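Local coordinates for protein carboxylic ester hydrolase (Aspergillus niger, PDB 7K4O) that probably hydrolyses ester bonds in tannins as a serine esterase of the tannase family, and is captured here with 3,4,5-trihydroxybenzoic (gallic) acid bound, at residues A[46-51]-A[465-470]; A[221-226]-A[380-385]; A[500-505]-A[510-515]. All coordinates share one frame; numbering follows the deposited sequence.

Interaction 1 (A[46-51]-A[465-470]). With MAN (alpha-D-mannopyranose), chain B; GDE (3,4,5-trihydroxybenzoic acid), chain J; NAG (2-acetamido-2-deoxy-beta-D-glucopyranose), chain G.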
# COMPACT_ATOMS: atom_id res chain seq x y z
N SER A 46 -3.73 -10.55 16.28
CA SER A 46 -2.53 -10.97 15.54
C SER A 46 -2.67 -10.45 14.11
O SER A 46 -3.79 -10.29 13.64
CB SER A 46 -2.38 -12.48 15.55
OG SER A 46 -3.49 -13.06 14.91
N SER A 47 -1.53 -10.27 13.47
CA SER A 47 -1.45 -9.66 12.12
C SER A 47 -0.05 -9.86 11.64
O SER A 47 0.84 -10.02 12.47
CB SER A 47 -1.81 -8.15 12.18
OG SER A 47 -1.58 -7.53 10.94
N GLU A 48 0.20 -9.76 10.35
CA GLU A 48 1.59 -9.66 9.87
C GLU A 48 2.18 -8.26 10.15
O GLU A 48 3.37 -8.11 9.96
CB GLU A 48 1.64 -10.00 8.39
CG GLU A 48 1.11 -11.43 8.14
CD GLU A 48 1.57 -12.07 6.84
OE1 GLU A 48 1.65 -11.34 5.82
OE2 GLU A 48 1.94 -13.26 6.86
N PHE A 49 1.33 -7.30 10.54
CA PHE A 49 1.78 -5.88 10.72
C PHE A 49 2.10 -5.52 12.18
O PHE A 49 2.58 -4.40 12.39
CB PHE A 49 0.72 -4.92 10.19
CG PHE A 49 0.52 -5.10 8.70
CD1 PHE A 49 1.53 -4.72 7.84
CD2 PHE A 49 -0.67 -5.58 8.20
CE1 PHE A 49 1.35 -4.86 6.46
CE2 PHE A 49 -0.84 -5.73 6.83
CZ PHE A 49 0.19 -5.39 5.98
N TYR A 50 1.74 -6.37 13.13
CA TYR A 50 2.04 -6.12 14.56
C TYR A 50 2.24 -7.44 15.29
O TYR A 50 1.69 -8.46 14.91
CB TYR A 50 0.97 -5.23 15.20
CG TYR A 50 -0.46 -5.59 14.95
CD1 TYR A 50 -1.10 -6.62 15.62
CD2 TYR A 50 -1.20 -4.89 14.00
CE1 TYR A 50 -2.42 -6.94 15.36
CE2 TYR A 50 -2.54 -5.16 13.79
CZ TYR A 50 -3.16 -6.21 14.45
OH TYR A 50 -4.48 -6.53 14.21
N PRO A 51 3.03 -7.42 16.36
CA PRO A 51 3.19 -8.62 17.19
C PRO A 51 1.88 -9.03 17.83
O PRO A 51 0.94 -8.21 18.07
CB PRO A 51 4.20 -8.19 18.26
CG PRO A 51 4.85 -6.95 17.73
CD PRO A 51 3.84 -6.28 16.80
N HIS A 465 2.02 -8.92 -1.85
CA HIS A 465 1.32 -7.63 -1.78
C HIS A 465 0.89 -7.39 -0.33
O HIS A 465 -0.08 -7.97 0.08
CB HIS A 465 0.14 -7.60 -2.75
CG HIS A 465 -0.54 -6.29 -2.67
ND1 HIS A 465 0.16 -5.09 -2.79
CD2 HIS A 465 -1.83 -5.98 -2.46
CE1 HIS A 465 -0.71 -4.10 -2.64
NE2 HIS A 465 -1.90 -4.64 -2.45
N CYS A 466 1.66 -6.58 0.39
CA CYS A 466 1.39 -6.24 1.80
C CYS A 466 1.25 -7.50 2.64
O CYS A 466 0.39 -7.53 3.52
CB CYS A 466 0.10 -5.44 1.89
SG CYS A 466 0.30 -3.82 1.10
N ALA A 467 2.00 -8.54 2.31
CA ALA A 467 1.86 -9.85 3.01
C ALA A 467 3.03 -10.71 2.63
O ALA A 467 3.71 -10.44 1.61
CB ALA A 467 0.57 -10.56 2.68
N THR A 468 3.21 -11.75 3.42
CA THR A 468 4.20 -12.82 3.09
C THR A 468 3.72 -13.55 1.84
O THR A 468 2.51 -13.47 1.46
CB THR A 468 4.39 -13.76 4.28
OG1 THR A 468 3.11 -14.23 4.68
CG2 THR A 468 5.04 -13.05 5.44
N ASN A 469 4.65 -14.30 1.28
CA ASN A 469 4.48 -15.01 -0.00
C ASN A 469 4.66 -16.52 0.28
O ASN A 469 5.76 -16.89 0.64
CB ASN A 469 5.50 -14.48 -0.98
CG ASN A 469 5.36 -15.05 -2.38
OD1 ASN A 469 4.58 -16.01 -2.59
ND2 ASN A 469 6.17 -14.50 -3.26
N ASP A 470 3.63 -17.31 0.02
CA ASP A 470 3.65 -18.78 0.27
C ASP A 470 4.67 -19.45 -0.65
O ASP A 470 5.07 -20.56 -0.29
CB ASP A 470 2.27 -19.39 0.06
CG ASP A 470 1.31 -19.02 1.18
OD1 ASP A 470 1.79 -18.46 2.23
OD2 ASP A 470 0.11 -19.25 0.97
C1 MAN B . 6.61 -13.61 19.41
C2 MAN B . 5.50 -12.62 18.97
C3 MAN B . 5.25 -12.85 17.48
C4 MAN B . 6.49 -12.58 16.64
C5 MAN B . 7.67 -13.39 17.21
C6 MAN B . 9.02 -12.98 16.72
O2 MAN B . 5.93 -11.26 19.16
O3 MAN B . 4.13 -12.03 17.20
O4 MAN B . 6.25 -12.98 15.29
O5 MAN B . 7.78 -13.29 18.65
O6 MAN B . 10.10 -13.94 17.21
OAA GDE J . -5.54 -1.80 -1.52
OAB GDE J . -4.96 -3.82 -2.22
OAC GDE J . -6.04 0.80 -5.93
OAD GDE J . -3.25 -2.94 -6.96
OAE GDE J . -4.46 -0.68 -7.72
CAF GDE J . -5.61 -0.88 -4.18
CAG GDE J . -4.19 -2.79 -4.71
CAH GDE J . -5.18 -2.60 -2.44
CAI GDE J . -5.44 -0.40 -5.49
CAJ GDE J . -4.04 -2.33 -6.04
CAK GDE J . -5.02 -2.09 -3.86
CAL GDE J . -4.64 -1.15 -6.40
C1 NAG G . 3.39 -26.34 -4.19
C2 NAG G . 2.32 -26.10 -3.15
C3 NAG G . 2.02 -27.30 -2.27
C4 NAG G . 1.84 -28.55 -3.12
C5 NAG G . 3.06 -28.76 -4.02
C6 NAG G . 2.89 -29.92 -4.98
C7 NAG G . 2.11 -23.81 -2.36
C8 NAG G . 2.71 -22.77 -1.50
N2 NAG G . 2.75 -24.97 -2.35
O3 NAG G . 0.83 -26.96 -1.56
O4 NAG G . 1.62 -29.69 -2.26
O5 NAG G . 3.30 -27.60 -4.85
O6 NAG G . 1.96 -29.52 -5.99
O7 NAG G . 1.12 -23.58 -3.02
O HOH W 1 -0.52 -9.33 5.59

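Interaction 2 (A[221-226]-A[380-385]). With GDE (3,4,5-trihydroxybenzoic acid), chain J.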
# COMPACT_ATOMS: atom_id res chain seq x y z
N GLN A 221 -2.35 0.25 -15.39
CA GLN A 221 -1.35 -0.82 -15.69
C GLN A 221 -1.90 -2.19 -15.32
O GLN A 221 -1.36 -3.19 -15.87
CB GLN A 221 0.03 -0.53 -15.11
CG GLN A 221 0.11 -0.55 -13.60
CD GLN A 221 0.23 -1.94 -13.01
OE1 GLN A 221 0.98 -2.78 -13.55
NE2 GLN A 221 -0.54 -2.20 -11.94
N HIS A 222 -2.95 -2.29 -14.53
CA HIS A 222 -3.59 -3.57 -14.21
C HIS A 222 -4.18 -4.21 -15.49
O HIS A 222 -4.43 -5.41 -15.45
CB HIS A 222 -4.68 -3.42 -13.16
CG HIS A 222 -4.18 -3.48 -11.75
ND1 HIS A 222 -3.63 -4.65 -11.24
CD2 HIS A 222 -4.19 -2.55 -10.74
CE1 HIS A 222 -3.36 -4.45 -9.94
NE2 HIS A 222 -3.69 -3.15 -9.61
N LEU A 223 -4.38 -3.42 -16.55
CA LEU A 223 -4.93 -3.93 -17.85
C LEU A 223 -3.76 -4.30 -18.75
O LEU A 223 -4.04 -4.86 -19.80
CB LEU A 223 -5.82 -2.87 -18.50
CG LEU A 223 -7.12 -2.56 -17.79
CD1 LEU A 223 -7.93 -1.48 -18.55
CD2 LEU A 223 -7.98 -3.77 -17.59
N TYR A 224 -2.51 -3.97 -18.41
CA TYR A 224 -1.38 -4.15 -19.35
C TYR A 224 -1.22 -5.64 -19.75
O TYR A 224 -1.18 -5.97 -20.96
CB TYR A 224 -0.08 -3.62 -18.78
CG TYR A 224 1.10 -3.81 -19.69
CD1 TYR A 224 1.04 -3.46 -21.03
CD2 TYR A 224 2.26 -4.40 -19.22
CE1 TYR A 224 2.12 -3.69 -21.87
CE2 TYR A 224 3.34 -4.61 -20.05
CZ TYR A 224 3.26 -4.31 -21.39
OH TYR A 224 4.36 -4.51 -22.21
N SER A 225 -1.13 -6.55 -18.79
CA SER A 225 -1.01 -8.01 -19.09
C SER A 225 -2.14 -8.47 -20.03
O SER A 225 -1.85 -9.20 -20.99
CB SER A 225 -1.01 -8.80 -17.84
OG SER A 225 0.18 -8.57 -17.11
N ASN A 226 -3.37 -8.09 -19.76
CA ASN A 226 -4.54 -8.40 -20.62
C ASN A 226 -4.25 -7.92 -22.05
O ASN A 226 -4.52 -8.69 -23.03
CB ASN A 226 -5.81 -7.72 -20.15
CG ASN A 226 -6.47 -8.26 -18.91
OD1 ASN A 226 -7.18 -7.51 -18.23
ND2 ASN A 226 -6.30 -9.54 -18.61
N LYS A 380 -1.83 4.13 -22.65
CA LYS A 380 -1.04 5.36 -22.50
C LYS A 380 -1.99 6.56 -22.36
O LYS A 380 -1.79 7.39 -21.48
CB LYS A 380 -0.12 5.55 -23.70
CG LYS A 380 0.55 6.90 -23.77
CD LYS A 380 1.29 7.12 -25.07
CE LYS A 380 1.95 8.48 -25.15
NZ LYS A 380 2.81 8.59 -26.35
N ASP A 381 -2.99 6.65 -23.21
CA ASP A 381 -3.89 7.83 -23.22
C ASP A 381 -4.63 7.91 -21.87
O ASP A 381 -4.81 9.02 -21.36
CB ASP A 381 -4.90 7.76 -24.37
CG ASP A 381 -4.25 7.94 -25.75
OD1 ASP A 381 -3.12 8.43 -25.81
OD2 ASP A 381 -4.91 7.57 -26.75
N TRP A 382 -5.06 6.77 -21.34
CA TRP A 382 -5.72 6.72 -20.00
C TRP A 382 -4.74 7.17 -18.92
O TRP A 382 -5.16 7.96 -18.01
CB TRP A 382 -6.28 5.34 -19.76
CG TRP A 382 -7.60 5.08 -20.40
CD1 TRP A 382 -8.63 5.94 -20.63
CD2 TRP A 382 -8.05 3.79 -20.87
NE1 TRP A 382 -9.68 5.27 -21.20
CE2 TRP A 382 -9.37 3.95 -21.32
CE3 TRP A 382 -7.51 2.51 -20.82
CZ2 TRP A 382 -10.12 2.88 -21.79
CZ3 TRP A 382 -8.27 1.44 -21.25
CH2 TRP A 382 -9.55 1.64 -21.74
N MET A 383 -3.49 6.76 -18.99
CA MET A 383 -2.55 7.16 -17.91
C MET A 383 -2.36 8.67 -17.94
O MET A 383 -2.32 9.33 -16.87
CB MET A 383 -1.22 6.41 -18.03
CG MET A 383 -1.42 4.92 -17.85
SD MET A 383 0.15 4.06 -17.89
CE MET A 383 -0.40 2.39 -17.61
N ILE A 384 -2.17 9.23 -19.14
CA ILE A 384 -1.88 10.67 -19.30
C ILE A 384 -3.11 11.50 -18.98
O ILE A 384 -2.96 12.53 -18.29
CB ILE A 384 -1.33 10.97 -20.71
CG1 ILE A 384 0.03 10.27 -20.86
CG2 ILE A 384 -1.24 12.47 -20.94
CD1 ILE A 384 0.71 10.45 -22.24
N SER A 385 -4.28 11.14 -19.49
CA SER A 385 -5.49 11.95 -19.24
C SER A 385 -5.86 11.89 -17.75
O SER A 385 -6.28 12.93 -17.21
CB SER A 385 -6.68 11.57 -20.08
OG SER A 385 -7.06 10.25 -19.88
OAA GDE J . -5.54 -1.80 -1.52
OAB GDE J . -4.96 -3.82 -2.22
OAC GDE J . -6.04 0.80 -5.93
OAD GDE J . -3.25 -2.94 -6.96
OAE GDE J . -4.46 -0.68 -7.72
CAF GDE J . -5.61 -0.88 -4.18
CAG GDE J . -4.19 -2.79 -4.71
CAH GDE J . -5.18 -2.60 -2.44
CAI GDE J . -5.44 -0.40 -5.49
CAJ GDE J . -4.04 -2.33 -6.04
CAK GDE J . -5.02 -2.09 -3.86
CAL GDE J . -4.64 -1.15 -6.40

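Interaction 3 (A[500-505]-A[510-515]). With NAG (2-acetamido-2-deoxy-beta-D-glucopyranose), chain C.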
# COMPACT_ATOMS: atom_id res chain seq x y z
N ALA A 500 12.77 -6.91 10.91
CA ALA A 500 11.86 -7.84 10.24
C ALA A 500 11.87 -9.22 10.88
O ALA A 500 12.81 -9.54 11.64
CB ALA A 500 12.19 -7.90 8.78
N THR A 501 10.85 -9.98 10.58
CA THR A 501 10.62 -11.31 11.20
C THR A 501 10.16 -12.29 10.14
O THR A 501 9.36 -11.92 9.27
CB THR A 501 9.62 -11.23 12.34
OG1 THR A 501 10.05 -10.19 13.22
CG2 THR A 501 9.51 -12.55 13.07
N VAL A 502 10.71 -13.51 10.19
CA VAL A 502 10.21 -14.61 9.35
C VAL A 502 8.95 -15.13 10.01
O VAL A 502 9.00 -15.53 11.18
CB VAL A 502 11.29 -15.70 9.16
CG1 VAL A 502 10.73 -16.84 8.33
CG2 VAL A 502 12.54 -15.10 8.56
N LEU A 503 7.81 -15.08 9.32
CA LEU A 503 6.50 -15.34 9.94
C LEU A 503 5.97 -16.75 9.62
O LEU A 503 4.90 -17.09 10.16
CB LEU A 503 5.48 -14.29 9.47
CG LEU A 503 5.84 -12.83 9.80
CD1 LEU A 503 4.73 -11.86 9.37
CD2 LEU A 503 6.13 -12.70 11.29
N GLN A 504 6.64 -17.47 8.74
CA GLN A 504 6.12 -18.73 8.14
C GLN A 504 7.27 -19.75 8.11
O GLN A 504 8.44 -19.33 8.12
CB GLN A 504 5.71 -18.51 6.67
CG GLN A 504 4.24 -18.26 6.39
CD GLN A 504 3.94 -18.37 4.91
OE1 GLN A 504 4.19 -17.46 4.12
NE2 GLN A 504 3.37 -19.50 4.51
N GLY A 505 6.94 -21.04 7.97
CA GLY A 505 7.92 -22.06 7.60
C GLY A 505 8.85 -22.47 8.73
O GLY A 505 8.56 -22.17 9.91
N GLN A 510 12.36 -16.13 13.41
CA GLN A 510 13.74 -15.61 13.25
C GLN A 510 13.73 -14.14 12.84
O GLN A 510 12.82 -13.70 12.10
CB GLN A 510 14.51 -16.44 12.23
CG GLN A 510 14.75 -17.85 12.76
CD GLN A 510 15.80 -18.66 12.03
OE1 GLN A 510 16.40 -18.24 11.02
NE2 GLN A 510 16.00 -19.85 12.57
N ASN A 511 14.74 -13.43 13.31
CA ASN A 511 14.96 -12.01 13.00
C ASN A 511 15.72 -11.85 11.70
O ASN A 511 16.60 -12.66 11.41
CB ASN A 511 15.69 -11.32 14.14
CG ASN A 511 15.77 -9.82 13.92
OD1 ASN A 511 16.83 -9.32 13.53
ND2 ASN A 511 14.64 -9.12 14.11
N GLN A 512 15.40 -10.80 10.95
CA GLN A 512 16.20 -10.29 9.82
C GLN A 512 16.11 -8.77 9.77
O GLN A 512 15.23 -8.18 10.43
CB GLN A 512 15.70 -10.86 8.49
CG GLN A 512 16.24 -12.26 8.22
CD GLN A 512 15.97 -12.74 6.81
OE1 GLN A 512 15.98 -11.98 5.84
NE2 GLN A 512 15.69 -14.03 6.71
N GLN A 513 17.08 -8.18 9.11
CA GLN A 513 17.14 -6.74 8.91
C GLN A 513 16.91 -6.43 7.42
O GLN A 513 17.42 -7.17 6.57
CB GLN A 513 18.46 -6.21 9.43
CG GLN A 513 18.63 -6.39 10.96
CD GLN A 513 17.52 -5.71 11.73
OE1 GLN A 513 17.24 -4.55 11.48
NE2 GLN A 513 16.92 -6.41 12.69
N LEU A 514 16.28 -5.29 7.14
CA LEU A 514 16.08 -4.82 5.73
C LEU A 514 16.91 -3.59 5.46
O LEU A 514 16.91 -2.62 6.25
CB LEU A 514 14.59 -4.57 5.50
CG LEU A 514 13.60 -5.63 5.88
CD1 LEU A 514 12.17 -5.13 5.65
CD2 LEU A 514 13.82 -6.92 5.10
N CYS A 515 17.69 -3.62 4.37
CA CYS A 515 18.53 -2.49 3.90
C CYS A 515 17.64 -1.31 3.46
O CYS A 515 16.56 -1.55 2.88
CB CYS A 515 19.40 -2.91 2.71
SG CYS A 515 20.59 -4.21 3.18
C1 NAG C . 12.52 -6.84 16.02
C2 NAG C . 11.93 -6.38 17.32
C3 NAG C . 12.20 -7.45 18.40
C4 NAG C . 11.67 -8.80 17.93
C5 NAG C . 12.30 -9.12 16.58
C6 NAG C . 11.80 -10.43 15.96
C7 NAG C . 11.77 -4.04 17.76
C8 NAG C . 12.29 -2.72 18.11
N2 NAG C . 12.52 -5.14 17.69
O3 NAG C . 11.52 -7.07 19.60
O4 NAG C . 12.11 -9.77 18.92
O5 NAG C . 11.96 -8.07 15.67
O6 NAG C . 12.37 -10.62 14.71
O7 NAG C . 10.59 -4.05 17.57

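Interaction 1 (A[46-51]-A[465-470])
The carboxylate of Glu48 is held by two donors from Thr468, one to each oxygen. The backbone N of Thr468 lies 2.9 Å from Glu48 OE1, with a fairly straight N-H...O angle of 161°, and Thr468 OG1 donates a hydrogen bond to Glu48 OE2 at 2.7 Å. Both oxygens use their syn lone pairs, so the fork of the carboxylate opens onto the backbone and hydroxyl of a single residue, and this pairing fixes the rotation of the acid. Glu48 reaches across because its CG stands anti to the carbonyl carbon (chi1 -59°) and the chain beyond it is extended. On the threonine, OG1 sits between backbone N and carbonyl carbon (chi1 53°), which brings it to the same side as its own N-H. Glu48 OE1 also rests 3.4 Å from Ala467 CB, and a water that donates to both Glu48 OE1 and Cys466 O adds a water-mediated link between the side chain and the loop.

Next to this polar pair, Phe49 extends its ring so that CZ comes 3.3 Å from Cys466 O, an oblique approach, and 4.1 Å from Cys466 CB. An ST turn lies at the junction of strands 28-47 and 50-66, where Phe49 N bonds to Ser47 OG at 2.9 Å. Cys466 is itself tied by a disulfide to Cys185. His465 NE2 donates to gallate OAB at 3.2 Å and also bonds to Ser186 OG, while ND1 bonds to Asp419 OD2. The contact thus flanks the loop after strand 455-460, whose histidine, with Ser186 and Asp419, is consistent with the catalytic triad of an alpha/beta-hydrolase.

Interaction 2 (A[221-226]-A[380-385])
The backbones of 221-226 and 380-385 stay well apart, with Gln221 and Met383 nearest at 8.4 Å between CA atoms, and no hydrogen bond joins them; side chains bridge the space between a helix-to-helix connection and the helix 376-390 of this alpha/beta-hydrolase. One bridge is made by Met383. Its CG is anti to the carbonyl carbon (chi1 -63°) and the rest of the chain is fully extended, which delivers the terminal methyl CE to Gln221, 3.6 Å from its backbone N and 3.9 Å from its CB. The amide end of Gln221 turns elsewhere: the chain bends at chi2 (81°), and NE2 bonds to Tyr325 OH and Gln218 O.

Beside the methionine, Leu223 and Trp382 meet at about a right angle, with Leu223 CD1 obliquely placed 4.0 Å from Trp382 CZ3. Ile357 touches both of these side chains, so helix 351-361 also packs against this pair, while Thr220 and Phe217 of helix 215-221 pack on Met383.

Between Gln221 and Leu223, His222 faces the ligand pocket instead. Asp333 OD1 bonds to His222 ND1, which would orient the ring, and the NE2 of Gln221 lies 3.8 Å above the plane of the imidazole, over its centre. The packing of its two neighbours against helix 376-390 thus flanks a ligand-binding residue. In the ring plane, at its edge, His222 NE2 is hydrogen-bonded to gallate OAD at 2.7 Å, and the same NE2 donates a longer bond to the adjacent hydroxyl OAE at 3.2 Å.

Interaction 3 (A[500-505]-A[510-515])
Strands 500-502 and 511-514 form a twisted beta hairpin, their axes 4.7 Å apart at closest and inclined 136°. Ala500 and Gln512 are the antiparallel hydrogen-bonded pair, Gln512 N lying 3.0 Å from Ala500 O in a nearly straight bond, whereas the return bond from Ala500 N is weak. Thr501 and Asn511 make the non-hydrogen-bonded pair, beyond which Val502 N bonds to Gln510 O at 2.9 Å.

On the face of Thr501 and Asn511, both side chains converge on one sugar hydroxyl. O6 of the N-acetylglucosamine is hydrogen-bonded to Thr501 OG1 at 2.8 Å and accepts a bond from Asn511 ND2 at 2.8 Å (169°). With chi1 at -173° the Asn511 amide swings over to the sugar; Gln513 NE2 donates to Asn511 OD1 in the carbonyl plane and Asn499 OD1 accepts from Asn511 ND2, which together fix the amide. On the face of Ala500 and Gln512, Ala500 CB meets Leu514 CG at 3.9 Å; Val502 CG2 approaches Gln512 NE2 at 3.8 Å.

The hairpin makes two strands of a small antiparallel sheet in which strand 498-502 is central, flanked by 476-477 and 511-514; Pro476 touches Ala500, Gln512 and Leu514, and Trp523 of strand 520-524 touches Gln512.

Overall arrangement
Interactions 1 and 3 are neighbours, their centres 11 Å apart, and they touch directly: Leu503 packs on Glu48, and Gln504 makes weak hydrogen bonds to Asp470 and Thr468. The turn after strand 498-502 therefore lies against the loop after strand 455-460, and Phe477 of strand 476-477 touches Glu48 and Thr468 as well. Interaction 2 is 29 Å from interaction 1 and 35 Å from interaction 3, centre to centre, across the middle of the chain among helices. Its two segments both fall in the sequence between 46-51 and 465-470, while interaction 3 follows later. The bound gallate is contacted by both interaction 1 and interaction 2, whose nearest atoms are about 8 Å apart, so the pocket lies between them.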